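Local coordinates for proximal thread matrix protein 1 (Mytilus galloprovincialis, PDB 4CN9) that binds collagen in the mussel byssus, probably through its two von Willebrand factor type A domains, one of which holds zinc at a MIDAS motif, at residues A[258-263]-A[300-305]; A[336-341]-A[367-372]; A[272-277]-A[324-329]. All blocks are in the same frame, centred on the assembly; numbering follows the deposited sequence.

How the contacts relate
All three contacts lie in the second von Willebrand factor type A domain. Contacts 1 and 2 are buried, touch each other and share one sheet, in which strands 253-260 and 362-369 are neighbours. Contact 1 is the only one between strands. It rests on backbone hydrogen bonds and aromatic packing. Contact 2 joins a helix start to the turn after a strand, with a threonine hydroxyl, a water and aliphatic groups. Contact 3 is partly buried, between helix 272-285 and the end of helix 318-327. There a lysine and a glutamine reach polar groups of 324-329. Phe259 of contact 1 touches Tyr273 and Met276 of contact 3, and Thr301 touches Val328.

Contact 1. Residues A[258-263]-A[300-305]; sequences VFDASS and VTFADR
Phe302 folds its ring back over the backbone of Phe259 and Asp260. Its CG lies between backbone N and carbonyl carbon (chi1 56°), which lays the ring across the neighbouring strand. Asp260 CA makes a CH-pi contact, 3.9 Å from the centroid of the Phe302 ring. Val258 O lies at the ring edge. Val258 CG1 meets Phe302 CE2 at 3.8 Å, the two side chains crossing at about a right angle.

On the other face of the sheet, Phe259 and Thr301 lie side by side and point the same way. The Thr301 methyl CG2 makes a CH-pi contact over one face of the Phe259 ring, 3.5 Å from Phe259 CZ. Thr301 OG1 is hydrogen-bonded to Gln309 NE2.

Backbone hydrogen bonds join the parallel strands. Phe259 N donates to Val300 O at 2.9 Å. Phe302 N donates to Phe259 O at 3.0 Å. Just past the strand, Ala261 N continues the pattern to Phe302 O at 2.8 Å. Asp260 OD1 takes the N-H of Ser262 in an Asx turn.

The contact pairs the two parallel strands of the beta-alpha-beta unit 253-260, 272-285, 295-302. Helix 272-285 covers the Phe259 face. Helix 338-349 and strand 362-369 meet the Phe302 face.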
ATOM      1  N   VAL A 258      -6.591 -16.724   6.474  1.00 15.54           N
ATOM      2  CA  VAL A 258      -6.057 -17.015   7.789  1.00 14.28           C
ATOM      3  C   VAL A 258      -7.133 -16.582   8.757  1.00 14.87           C
ATOM      4  O   VAL A 258      -7.314 -15.378   8.992  1.00 14.84           O
ATOM      5  CB  VAL A 258      -4.772 -16.234   8.048  1.00 16.42           C
ATOM      6  CG1 VAL A 258      -4.243 -16.519   9.447  1.00 17.10           C
ATOM      7  CG2 VAL A 258      -3.722 -16.580   6.978  1.00 15.02           C
ATOM      8  N   PHE A 259      -7.888 -17.540   9.276  1.00 14.48           N
ATOM      9  CA  PHE A 259      -9.049 -17.173  10.071  1.00 16.32           C
ATOM     10  C   PHE A 259      -9.247 -17.851  11.426  1.00 17.54           C
ATOM     11  O   PHE A 259      -8.801 -18.968  11.682  1.00 14.91           O
ATOM     12  CB  PHE A 259     -10.324 -17.255   9.244  1.00 18.45           C
ATOM     13  CG  PHE A 259     -10.750 -18.628   8.860  1.00 19.90           C
ATOM     14  CD1 PHE A 259     -11.603 -19.364   9.684  1.00 26.08           C
ATOM     15  CD2 PHE A 259     -10.394 -19.163   7.626  1.00 25.54           C
ATOM     16  CE1 PHE A 259     -12.035 -20.634   9.309  1.00 26.91           C
ATOM     17  CE2 PHE A 259     -10.826 -20.429   7.242  1.00 24.98           C
ATOM     18  CZ  PHE A 259     -11.649 -21.167   8.083  1.00 26.53           C
ATOM     19  N   ASP A 260      -9.928 -17.081  12.268  1.00 17.01           N
ATOM     20  CA  ASP A 260     -10.259 -17.378  13.641  1.00 18.50           C
ATOM     21  C   ASP A 260     -11.160 -18.603  13.700  1.00 20.21           C
ATOM     22  O   ASP A 260     -12.190 -18.658  13.024  1.00 20.53           O
ATOM     23  CB  ASP A 260     -10.974 -16.136  14.181  1.00 18.14           C
ATOM     24  CG  ASP A 260     -11.332 -16.215  15.642  1.00 21.27           C
ATOM     25  OD1 ASP A 260     -11.198 -17.280  16.283  1.00 20.81           O
ATOM     26  OD2 ASP A 260     -11.769 -15.149  16.148  1.00 22.18           O
ATOM     27  N   ALA A 261     -10.753 -19.592  14.490  1.00 17.00           N
ATOM     28  CA  ALA A 261     -11.558 -20.799  14.696  1.00 19.43           C
ATOM     29  C   ALA A 261     -11.805 -21.055  16.181  1.00 22.63           C
ATOM     30  O   ALA A 261     -12.107 -22.178  16.583  1.00 26.76           O
ATOM     31  CB  ALA A 261     -10.895 -22.009  14.046  1.00 22.17           C
ATOM     32  N   SER A 262     -11.681 -19.994  16.971  1.00 20.56           N
ATOM     33  CA  SER A 262     -11.969 -19.997  18.404  1.00 21.93           C
ATOM     34  C   SER A 262     -13.431 -20.314  18.726  1.00 25.69           C
ATOM     35  O   SER A 262     -14.335 -20.039  17.940  1.00 21.67           O
ATOM     36  CB  SER A 262     -11.641 -18.614  18.984  1.00 25.08           C
ATOM     37  OG  SER A 262     -12.244 -18.438  20.256  1.00 37.35           O
ATOM     38  N   SER A 263     -13.652 -20.875  19.908  1.00 27.68           N
ATOM     39  CA  SER A 263     -14.987 -21.229  20.363  1.00 32.36           C
ATOM     40  C   SER A 263     -15.807 -19.973  20.598  1.00 30.26           C
ATOM     41  O   SER A 263     -17.021 -20.032  20.730  1.00 36.18           O
ATOM     42  CB  SER A 263     -14.897 -22.020  21.669  1.00 34.91           C
ATOM     43  OG  SER A 263     -14.294 -21.222  22.671  1.00 35.97           O
ATOM     44  N   VAL A 300      -5.543 -21.397   6.660  1.00 15.02           N
ATOM     45  CA  VAL A 300      -4.926 -21.568   7.973  1.00 13.86           C
ATOM     46  C   VAL A 300      -5.944 -21.075   8.986  1.00 16.43           C
ATOM     47  O   VAL A 300      -6.557 -20.042   8.784  1.00 18.02           O
ATOM     48  CB  VAL A 300      -3.649 -20.719   8.107  1.00 15.41           C
ATOM     49  CG1 VAL A 300      -3.073 -20.782   9.522  1.00 16.12           C
ATOM     50  CG2 VAL A 300      -2.600 -21.175   7.106  1.00 15.29           C
ATOM     51  N   THR A 301      -6.152 -21.824  10.057  1.00 15.12           N
ATOM     52  CA  THR A 301      -6.993 -21.353  11.135  1.00 16.27           C
ATOM     53  C   THR A 301      -6.180 -21.184  12.413  1.00 18.07           C
ATOM     54  O   THR A 301      -5.108 -21.797  12.572  1.00 16.71           O
ATOM     55  CB  THR A 301      -8.176 -22.300  11.395  1.00 18.07           C
ATOM     56  OG1 THR A 301      -7.690 -23.606  11.689  1.00 21.78           O
ATOM     57  CG2 THR A 301      -9.076 -22.373  10.185  1.00 18.83           C
ATOM     58  N   PHE A 302      -6.690 -20.350  13.316  1.00 15.78           N
ATOM     59  CA  PHE A 302      -6.034 -20.128  14.600  1.00 14.42           C
ATOM     60  C   PHE A 302      -7.022 -20.083  15.757  1.00 16.84           C
ATOM     61  O   PHE A 302      -8.143 -19.618  15.615  1.00 14.40           O
ATOM     62  CB  PHE A 302      -5.141 -18.885  14.579  1.00 16.37           C
ATOM     63  CG  PHE A 302      -5.843 -17.620  14.168  1.00 17.32           C
ATOM     64  CD1 PHE A 302      -6.474 -16.825  15.115  1.00 17.24           C
ATOM     65  CD2 PHE A 302      -5.848 -17.210  12.843  1.00 14.79           C
ATOM     66  CE1 PHE A 302      -7.117 -15.658  14.748  1.00 17.59           C
ATOM     67  CE2 PHE A 302      -6.485 -16.041  12.460  1.00 14.83           C
ATOM     68  CZ  PHE A 302      -7.128 -15.267  13.407  1.00 17.26           C
ATOM     69  N   ALA A 303      -6.599 -20.652  16.880  1.00 16.37           N
ATOM     70  CA  ALA A 303      -7.327 -20.548  18.136  1.00 17.65           C
ATOM     71  C   ALA A 303      -6.237 -20.332  19.171  1.00 18.07           C
ATOM     72  O   ALA A 303      -5.602 -19.292  19.155  1.00 17.88           O
ATOM     73  CB  ALA A 303      -8.146 -21.788  18.401  1.00 19.13           C
ATOM     74  N   ASP A 304      -5.965 -21.290  20.045  1.00 16.34           N
ATOM     75  CA  ASP A 304      -4.790 -21.119  20.913  1.00 19.22           C
ATOM     76  C   ASP A 304      -3.495 -21.194  20.109  1.00 19.03           C
ATOM     77  O   ASP A 304      -2.511 -20.547  20.451  1.00 18.57           O
ATOM     78  CB  ASP A 304      -4.761 -22.145  22.044  1.00 24.93           C
ATOM     79  CG  ASP A 304      -4.930 -23.545  21.556  1.00 29.97           C
ATOM     80  OD1 ASP A 304      -5.735 -23.768  20.611  1.00 36.89           O
ATOM     81  OD2 ASP A 304      -4.231 -24.425  22.103  1.00 38.01           O
ATOM     82  N   ARG A 305      -3.496 -21.996  19.044  1.00 17.78           N
ATOM     83  CA  ARG A 305      -2.327 -22.119  18.167  1.00 15.80           C
ATOM     84  C   ARG A 305      -2.832 -22.088  16.737  1.00 19.28           C
ATOM     85  O   ARG A 305      -3.988 -21.732  16.525  1.00 19.33           O
ATOM     86  CB  ARG A 305      -1.566 -23.421  18.462  1.00 17.11           C
ATOM     87  CG  ARG A 305      -0.918 -23.471  19.860  1.00 19.71           C
ATOM     88  CD  ARG A 305       0.220 -22.473  19.999  1.00 17.21           C
ATOM     89  NE  ARG A 305       0.896 -22.546  21.312  1.00 23.12           N
ATOM     90  CZ  ARG A 305       0.609 -21.788  22.375  1.00 21.43           C
ATOM     91  NH1 ARG A 305      -0.366 -20.891  22.332  1.00 19.69           N
ATOM     92  NH2 ARG A 305       1.304 -21.933  23.499  1.00 26.56           N
TER

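Contact 2. Residues A[336-341]-A[367-372]; sequences TAIGDG and LLTDGQ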
ATOM      1  N   THR A 336      -7.262 -16.573  20.485  1.00 21.69           N
ATOM      2  CA  THR A 336      -7.062 -16.205  19.087  1.00 19.40           C
ATOM      3  C   THR A 336      -5.577 -15.885  18.831  1.00 20.61           C
ATOM      4  O   THR A 336      -5.112 -14.777  19.071  1.00 22.78           O
ATOM      5  CB  THR A 336      -7.941 -14.987  18.667  1.00 23.24           C
ATOM      6  OG1 THR A 336      -8.031 -14.051  19.745  1.00 21.46           O
ATOM      7  CG2 THR A 336      -9.351 -15.429  18.303  1.00 26.76           C
ATOM      8  N   ALA A 337      -4.850 -16.861  18.318  1.00 17.24           N
ATOM      9  CA  ALA A 337      -3.429 -16.702  18.045  1.00 16.90           C
ATOM     10  C   ALA A 337      -3.208 -16.159  16.634  1.00 16.10           C
ATOM     11  O   ALA A 337      -2.803 -16.896  15.730  1.00 14.58           O
ATOM     12  CB  ALA A 337      -2.724 -18.032  18.216  1.00 17.53           C
ATOM     13  N   ILE A 338      -3.480 -14.871  16.463  1.00 15.26           N
ATOM     14  CA  ILE A 338      -3.319 -14.185  15.174  1.00 15.25           C
ATOM     15  C   ILE A 338      -1.878 -14.315  14.716  1.00 18.37           C
ATOM     16  O   ILE A 338      -1.616 -14.593  13.543  1.00 16.81           O
ATOM     17  CB  ILE A 338      -3.692 -12.694  15.299  1.00 17.52           C
ATOM     18  CG1 ILE A 338      -5.154 -12.533  15.712  1.00 19.58           C
ATOM     19  CG2 ILE A 338      -3.472 -11.947  14.005  1.00 18.62           C
ATOM     20  CD1 ILE A 338      -5.491 -11.137  16.183  1.00 20.04           C
ATOM     21  N   GLY A 339      -0.938 -14.132  15.645  1.00 16.20           N
ATOM     22  CA  GLY A 339       0.472 -14.272  15.324  1.00 17.43           C
ATOM     23  C   GLY A 339       0.859 -15.632  14.774  1.00 13.59           C
ATOM     24  O   GLY A 339       1.614 -15.744  13.795  1.00 15.78           O
ATOM     25  N   ASP A 340       0.356 -16.680  15.406  1.00 15.80           N
ATOM     26  CA  ASP A 340       0.643 -18.050  14.962  1.00 16.65           C
ATOM     27  C   ASP A 340       0.062 -18.316  13.570  1.00 16.33           C
ATOM     28  O   ASP A 340       0.699 -18.970  12.734  1.00 16.77           O
ATOM     29  CB  ASP A 340       0.063 -19.050  15.955  1.00 15.33           C
ATOM     30  CG  ASP A 340       0.854 -19.125  17.244  1.00 23.60           C
ATOM     31  OD1 ASP A 340       0.956 -18.097  17.957  1.00 23.28           O
ATOM     32  OD2 ASP A 340       1.372 -20.227  17.538  1.00 28.37           O
ATOM     33  N   GLY A 341      -1.149 -17.816  13.330  1.00 15.74           N
ATOM     34  CA  GLY A 341      -1.783 -17.922  12.018  1.00 16.13           C
ATOM     35  C   GLY A 341      -0.920 -17.350  10.904  1.00 15.21           C
ATOM     36  O   GLY A 341      -0.732 -17.967   9.858  1.00 14.05           O
ATOM     37  N   LEU A 367      -6.978 -12.008   6.471  1.00 13.32           N
ATOM     38  CA  LEU A 367      -7.098 -12.431   7.859  1.00 13.65           C
ATOM     39  C   LEU A 367      -8.403 -11.932   8.474  1.00 17.06           C
ATOM     40  O   LEU A 367      -8.800 -10.768   8.285  1.00 17.72           O
ATOM     41  CB  LEU A 367      -5.908 -11.930   8.670  1.00 15.66           C
ATOM     42  CG  LEU A 367      -5.806 -12.451  10.106  1.00 20.11           C
ATOM     43  CD1 LEU A 367      -4.356 -12.700  10.495  1.00 25.83           C
ATOM     44  CD2 LEU A 367      -6.465 -11.503  11.072  1.00 19.12           C
ATOM     45  N   LEU A 368      -9.057 -12.820   9.216  1.00 16.41           N
ATOM     46  CA  LEU A 368     -10.307 -12.519   9.906  1.00 17.93           C
ATOM     47  C   LEU A 368     -10.187 -12.917  11.382  1.00 15.81           C
ATOM     48  O   LEU A 368      -9.822 -14.051  11.688  1.00 16.49           O
ATOM     49  CB  LEU A 368     -11.461 -13.307   9.270  1.00 20.01           C
ATOM     50  CG  LEU A 368     -11.997 -12.958   7.881  1.00 23.95           C
ATOM     51  CD1 LEU A 368     -11.937 -14.132   6.899  1.00 33.69           C
ATOM     52  CD2 LEU A 368     -13.452 -12.467   8.040  1.00 26.43           C
ATOM     53  N   THR A 369     -10.500 -11.998  12.294  1.00 15.56           N
ATOM     54  CA  THR A 369     -10.469 -12.316  13.727  1.00 15.88           C
ATOM     55  C   THR A 369     -11.597 -11.646  14.516  1.00 18.17           C
ATOM     56  O   THR A 369     -12.051 -10.547  14.178  1.00 18.80           O
ATOM     57  CB  THR A 369      -9.131 -11.904  14.372  1.00 16.71           C
ATOM     58  OG1 THR A 369      -9.054 -12.441  15.701  1.00 18.03           O
ATOM     59  CG2 THR A 369      -8.988 -10.385  14.415  1.00 18.17           C
ATOM     60  N   ASP A 370     -12.025 -12.329  15.573  1.00 16.77           N
ATOM     61  CA  ASP A 370     -12.988 -11.804  16.523  1.00 19.63           C
ATOM     62  C   ASP A 370     -12.362 -11.643  17.924  1.00 20.77           C
ATOM     63  O   ASP A 370     -13.067 -11.409  18.889  1.00 20.62           O
ATOM     64  CB  ASP A 370     -14.243 -12.703  16.582  1.00 22.48           C
ATOM     65  CG  ASP A 370     -14.171 -13.807  17.669  1.00 31.55           C
ATOM     66  OD1 ASP A 370     -13.083 -14.377  17.952  1.00 29.81           O
ATOM     67  OD2 ASP A 370     -15.248 -14.120  18.242  1.00 29.78           O
ATOM     68  N   GLY A 371     -11.040 -11.743  18.023  1.00 21.07           N
ATOM     69  CA  GLY A 371     -10.361 -11.586  19.300  1.00 19.58           C
ATOM     70  C   GLY A 371      -9.001 -10.919  19.211  1.00 19.22           C
ATOM     71  O   GLY A 371      -8.470 -10.712  18.126  1.00 18.73           O
ATOM     72  N   GLN A 372      -8.414 -10.609  20.364  1.00 19.60           N
ATOM     73  CA  GLN A 372      -7.082 -10.014  20.382  1.00 20.21           C
ATOM     74  C   GLN A 372      -6.015 -11.108  20.432  1.00 16.30           C
ATOM     75  O   GLN A 372      -6.279 -12.223  20.862  1.00 18.97           O
ATOM     76  CB  GLN A 372      -6.932  -9.047  21.561  1.00 19.95           C
ATOM     77  CG  GLN A 372      -6.676  -9.700  22.904  1.00 21.63           C
ATOM     78  CD  GLN A 372      -7.958 -10.000  23.659  1.00 30.43           C
ATOM     79  OE1 GLN A 372      -8.945 -10.461  23.079  1.00 24.77           O
ATOM     80  NE2 GLN A 372      -7.948  -9.740  24.970  1.00 26.39           N
TER
HETATM   81  O   HOH W   1      -6.240 -14.668  22.490  1.00 20.61           O
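Thr336 OG1 donates to the backbone O of Gln372 at 2.8 Å. The donor stands well above the carbonyl plane, 47° out of it. A water adds a second link: it accepts from Thr336 N and donates to Gln372 O, at 2.9 Å in each case. Gln372 O is thus gripped by two donors.

The Thr336 methyl CG2 stands anti to its own carbonyl carbon (chi1 to OG1 37°). This turns the hydroxyl to the Gln372 carbonyl and the methyl to the acids. CG2 of Thr336 lies 3.9 Å from Asp370 OD1 and also packs on Asp260.

Ile338, in the first turn of helix 338-349, makes the apolar contact: its CG2 meets Leu367 CD1 at 3.7 Å. Ile338 CD1 packs against polar atoms, 3.6 Å from Gly371 O and 3.8 Å from Thr369 OG1.

The next shell fixes these groups. Thr369 OG1 donates to Gly371 O at 3.0 Å and so braces the turn after the strand. Asp370 OD2 is hydrogen-bonded to Ser264 OG, and Asp370 N to Asp260 OD2. Phe302 packs against Thr336, Ile338 and Thr369.

No metal is modelled here, and the zinc-bound MIDAS is that of the first domain. Still, Asp260, Ser262 and Ser264, with Thr336 and Asp370, match by sequence and position the MIDAS motif at the C-terminal ends of the parallel strands in von Willebrand factor type A domains.

Contact 3. Residues A[272-277]-A[324-329]; sequences NYQLMK and AIDKVT. Unlike the reference sequence in segment 324-329: Thr329 (reference Ser).
Lys277 reaches from helix 272-285 to the last turn of helix 318-327 and the residues after it. The two helices belong to the alpha/beta fold of the von Willebrand factor type A domain. The contact has a tight inner part and a looser outer rim.

The inner part centres on the Lys277 ammonium. The chain runs straight past CG (chi2 171°), which carries NZ across to two carbonyls. Lys277 NZ donates to Asp326 O at 2.8 Å, from above that carbonyl plane. It donates to Val328 O at 2.7 Å, in the carbonyl plane. Carbonyls near a helix C-terminus probably favour the positive charge. The side chains of Lys277 and Ile325 run alongside in opposite senses, with Lys277 CB 4.0 Å from Ile325 CG2.

Tyr273 closes this side. Its hydroxyl OH packs tightly on Val328 CG1 at 3.2 Å. Val328 O lies at the ring edge, 3.3 Å from Tyr273 CE2. The bond from Tyr273 OH to Val328 O is weak, at 3.4 Å. Behind them Phe259 packs on both Tyr273 and Val328.

The rim is more open. Gln274, by Asp326, and Thr329, by the Tyr273 hydroxyl, are exposed. Asp326 is partly exposed and its OD2 has a salt bridge with Lys281. Lys277 NZ stays 4.9 Å from Asp326 OD1, too far for a direct ion pair. Gln274 NE2 hydrogen-bonds to Asn278 OD1 within its own helix. The Gln274 side chain bends at chi2 (63°) and crosses that of Asp326 at about a right angle. Gln274 NE2 then meets Asp326 OD1 from the syn side but well out of the carboxylate plane, 3.1 Å away, in a nearly straight hydrogen bond of 165°.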
ATOM      1  N   ASN A 272     -22.604 -17.760  13.360  1.00 22.97           N
ATOM      2  CA  ASN A 272     -21.484 -16.881  13.011  1.00 23.90           C
ATOM      3  C   ASN A 272     -20.438 -17.583  12.154  1.00 23.71           C
ATOM      4  O   ASN A 272     -19.982 -17.049  11.140  1.00 19.96           O
ATOM      5  CB  ASN A 272     -20.838 -16.298  14.268  1.00 23.17           C
ATOM      6  CG  ASN A 272     -21.663 -15.173  14.881  1.00 23.90           C
ATOM      7  OD1 ASN A 272     -22.542 -14.619  14.230  1.00 22.15           O
ATOM      8  ND2 ASN A 272     -21.366 -14.825  16.122  1.00 25.15           N
ATOM      9  N   TYR A 273     -20.073 -18.787  12.562  1.00 23.90           N
ATOM     10  CA  TYR A 273     -18.980 -19.496  11.926  1.00 20.73           C
ATOM     11  C   TYR A 273     -19.356 -19.829  10.489  1.00 22.25           C
ATOM     12  O   TYR A 273     -18.541 -19.694   9.581  1.00 21.35           O
ATOM     13  CB  TYR A 273     -18.664 -20.750  12.729  1.00 24.78           C
ATOM     14  CG  TYR A 273     -17.339 -21.391  12.411  1.00 26.28           C
ATOM     15  CD1 TYR A 273     -16.143 -20.707  12.590  1.00 27.05           C
ATOM     16  CD2 TYR A 273     -17.289 -22.688  11.938  1.00 31.82           C
ATOM     17  CE1 TYR A 273     -14.924 -21.319  12.300  1.00 27.48           C
ATOM     18  CE2 TYR A 273     -16.102 -23.300  11.660  1.00 32.99           C
ATOM     19  CZ  TYR A 273     -14.924 -22.617  11.833  1.00 32.29           C
ATOM     20  OH  TYR A 273     -13.754 -23.265  11.527  1.00 39.21           O
ATOM     21  N   GLN A 274     -20.602 -20.240  10.261  1.00 20.47           N
ATOM     22  CA  GLN A 274     -21.035 -20.497   8.889  1.00 22.26           C
ATOM     23  C   GLN A 274     -21.112 -19.217   8.060  1.00 19.56           C
ATOM     24  O   GLN A 274     -20.868 -19.237   6.853  1.00 20.79           O
ATOM     25  CB  GLN A 274     -22.389 -21.206   8.852  1.00 24.80           C
ATOM     26  CG  GLN A 274     -22.775 -21.664   7.449  1.00 26.68           C
ATOM     27  CD  GLN A 274     -21.798 -22.683   6.900  1.00 30.60           C
ATOM     28  OE1 GLN A 274     -21.356 -23.582   7.621  1.00 34.46           O
ATOM     29  NE2 GLN A 274     -21.432 -22.537   5.632  1.00 28.59           N
ATOM     30  N   LEU A 275     -21.489 -18.110   8.691  1.00 17.74           N
ATOM     31  CA  LEU A 275     -21.536 -16.833   7.984  1.00 19.01           C
ATOM     32  C   LEU A 275     -20.126 -16.460   7.497  1.00 19.78           C
ATOM     33  O   LEU A 275     -19.935 -15.994   6.369  1.00 17.13           O
ATOM     34  CB  LEU A 275     -22.128 -15.739   8.874  1.00 23.51           C
ATOM     35  CG  LEU A 275     -23.651 -15.776   9.084  1.00 22.19           C
ATOM     36  CD1 LEU A 275     -24.065 -14.769  10.138  1.00 25.64           C
ATOM     37  CD2 LEU A 275     -24.396 -15.520   7.777  1.00 26.51           C
ATOM     38  N   MET A 276     -19.135 -16.702   8.345  1.00 19.53           N
ATOM     39  CA  MET A 276     -17.750 -16.443   7.988  1.00 20.19           C
ATOM     40  C   MET A 276     -17.280 -17.358   6.851  1.00 18.74           C
ATOM     41  O   MET A 276     -16.629 -16.905   5.902  1.00 19.91           O
ATOM     42  CB  MET A 276     -16.855 -16.594   9.235  1.00 16.96           C
ATOM     43  CG  MET A 276     -15.399 -16.206   9.012  1.00 21.23           C
ATOM     44  SD  MET A 276     -14.405 -16.472  10.519  1.00 29.68           S
ATOM     45  CE  MET A 276     -14.613 -18.225  10.727  1.00 26.83           C
ATOM     46  N   LYS A 277     -17.628 -18.639   6.915  1.00 19.47           N
ATOM     47  CA  LYS A 277     -17.303 -19.546   5.818  1.00 18.80           C
ATOM     48  C   LYS A 277     -17.949 -19.102   4.504  1.00 20.73           C
ATOM     49  O   LYS A 277     -17.310 -19.133   3.447  1.00 20.89           O
ATOM     50  CB  LYS A 277     -17.728 -20.972   6.151  1.00 22.62           C
ATOM     51  CG  LYS A 277     -16.915 -21.625   7.243  1.00 23.86           C
ATOM     52  CD  LYS A 277     -17.559 -22.948   7.635  1.00 27.14           C
ATOM     53  CE  LYS A 277     -16.621 -23.818   8.425  1.00 29.21           C
ATOM     54  NZ  LYS A 277     -17.326 -25.058   8.899  1.00 32.29           N
ATOM     55  N   ALA A 324     -13.967 -27.701   0.979  1.00 24.12           N
ATOM     56  CA  ALA A 324     -12.907 -27.836   1.980  1.00 20.05           C
ATOM     57  C   ALA A 324     -13.059 -26.775   3.071  1.00 22.01           C
ATOM     58  O   ALA A 324     -12.872 -27.056   4.267  1.00 21.52           O
ATOM     59  CB  ALA A 324     -11.536 -27.749   1.325  1.00 24.75           C
ATOM     60  N   ILE A 325     -13.406 -25.559   2.663  1.00 20.23           N
ATOM     61  CA  ILE A 325     -13.648 -24.487   3.629  1.00 21.51           C
ATOM     62  C   ILE A 325     -14.766 -24.885   4.595  1.00 20.96           C
ATOM     63  O   ILE A 325     -14.667 -24.690   5.813  1.00 19.12           O
ATOM     64  CB  ILE A 325     -14.007 -23.172   2.902  1.00 22.21           C
ATOM     65  CG1 ILE A 325     -12.733 -22.566   2.294  1.00 20.56           C
ATOM     66  CG2 ILE A 325     -14.656 -22.191   3.854  1.00 23.71           C
ATOM     67  CD1 ILE A 325     -12.987 -21.521   1.263  1.00 21.56           C
ATOM     68  N   ASP A 326     -15.808 -25.499   4.051  1.00 24.36           N
ATOM     69  CA  ASP A 326     -16.982 -25.855   4.840  1.00 23.20           C
ATOM     70  C   ASP A 326     -16.749 -26.971   5.857  1.00 28.17           C
ATOM     71  O   ASP A 326     -17.442 -27.042   6.877  1.00 28.83           O
ATOM     72  CB  ASP A 326     -18.129 -26.232   3.909  1.00 31.13           C
ATOM     73  CG  ASP A 326     -19.037 -25.057   3.609  1.00 30.32           C
ATOM     74  OD1 ASP A 326     -19.022 -24.085   4.387  1.00 31.24           O
ATOM     75  OD2 ASP A 326     -19.752 -25.101   2.596  1.00 33.69           O
ATOM     76  N   LYS A 327     -15.784 -27.840   5.575  1.00 25.76           N
ATOM     77  CA  LYS A 327     -15.439 -28.934   6.474  1.00 25.46           C
ATOM     78  C   LYS A 327     -14.619 -28.502   7.694  1.00 25.82           C
ATOM     79  O   LYS A 327     -14.469 -29.263   8.651  1.00 29.41           O
ATOM     80  CB  LYS A 327     -14.658 -30.011   5.708  1.00 26.85           C
ATOM     81  CG  LYS A 327     -15.521 -30.925   4.856  1.00 35.78           C
ATOM     82  CD  LYS A 327     -14.699 -32.054   4.231  1.00 45.75           C
ATOM     83  CE  LYS A 327     -15.214 -32.396   2.837  1.00 44.61           C
ATOM     84  NZ  LYS A 327     -14.341 -33.374   2.120  1.00 52.27           N
ATOM     85  N   VAL A 328     -14.089 -27.289   7.679  1.00 25.65           N
ATOM     86  CA  VAL A 328     -13.230 -26.839   8.775  1.00 26.03           C
ATOM     87  C   VAL A 328     -14.027 -26.685  10.072  1.00 25.91           C
ATOM     88  O   VAL A 328     -15.062 -26.029  10.098  1.00 31.57           O
ATOM     89  CB  VAL A 328     -12.506 -25.529   8.410  1.00 29.86           C
ATOM     90  CG1 VAL A 328     -11.756 -24.956   9.610  1.00 31.02           C
ATOM     91  CG2 VAL A 328     -11.545 -25.792   7.274  1.00 25.61           C
ATOM     92  N   THR A 329     -13.542 -27.322  11.132  1.00 31.53           N
ATOM     93  CA  THR A 329     -14.234 -27.355  12.422  1.00 34.90           C
ATOM     94  C   THR A 329     -13.624 -26.357  13.405  1.00 29.60           C
ATOM     95  O   THR A 329     -12.422 -26.148  13.413  1.00 33.03           O
ATOM     96  CB  THR A 329     -14.149 -28.755  13.067  1.00 32.97           C
ATOM     97  OG1 THR A 329     -12.776 -29.074  13.348  1.00 42.11           O
ATOM     98  CG2 THR A 329     -14.727 -29.816  12.147  1.00 39.82           C
TER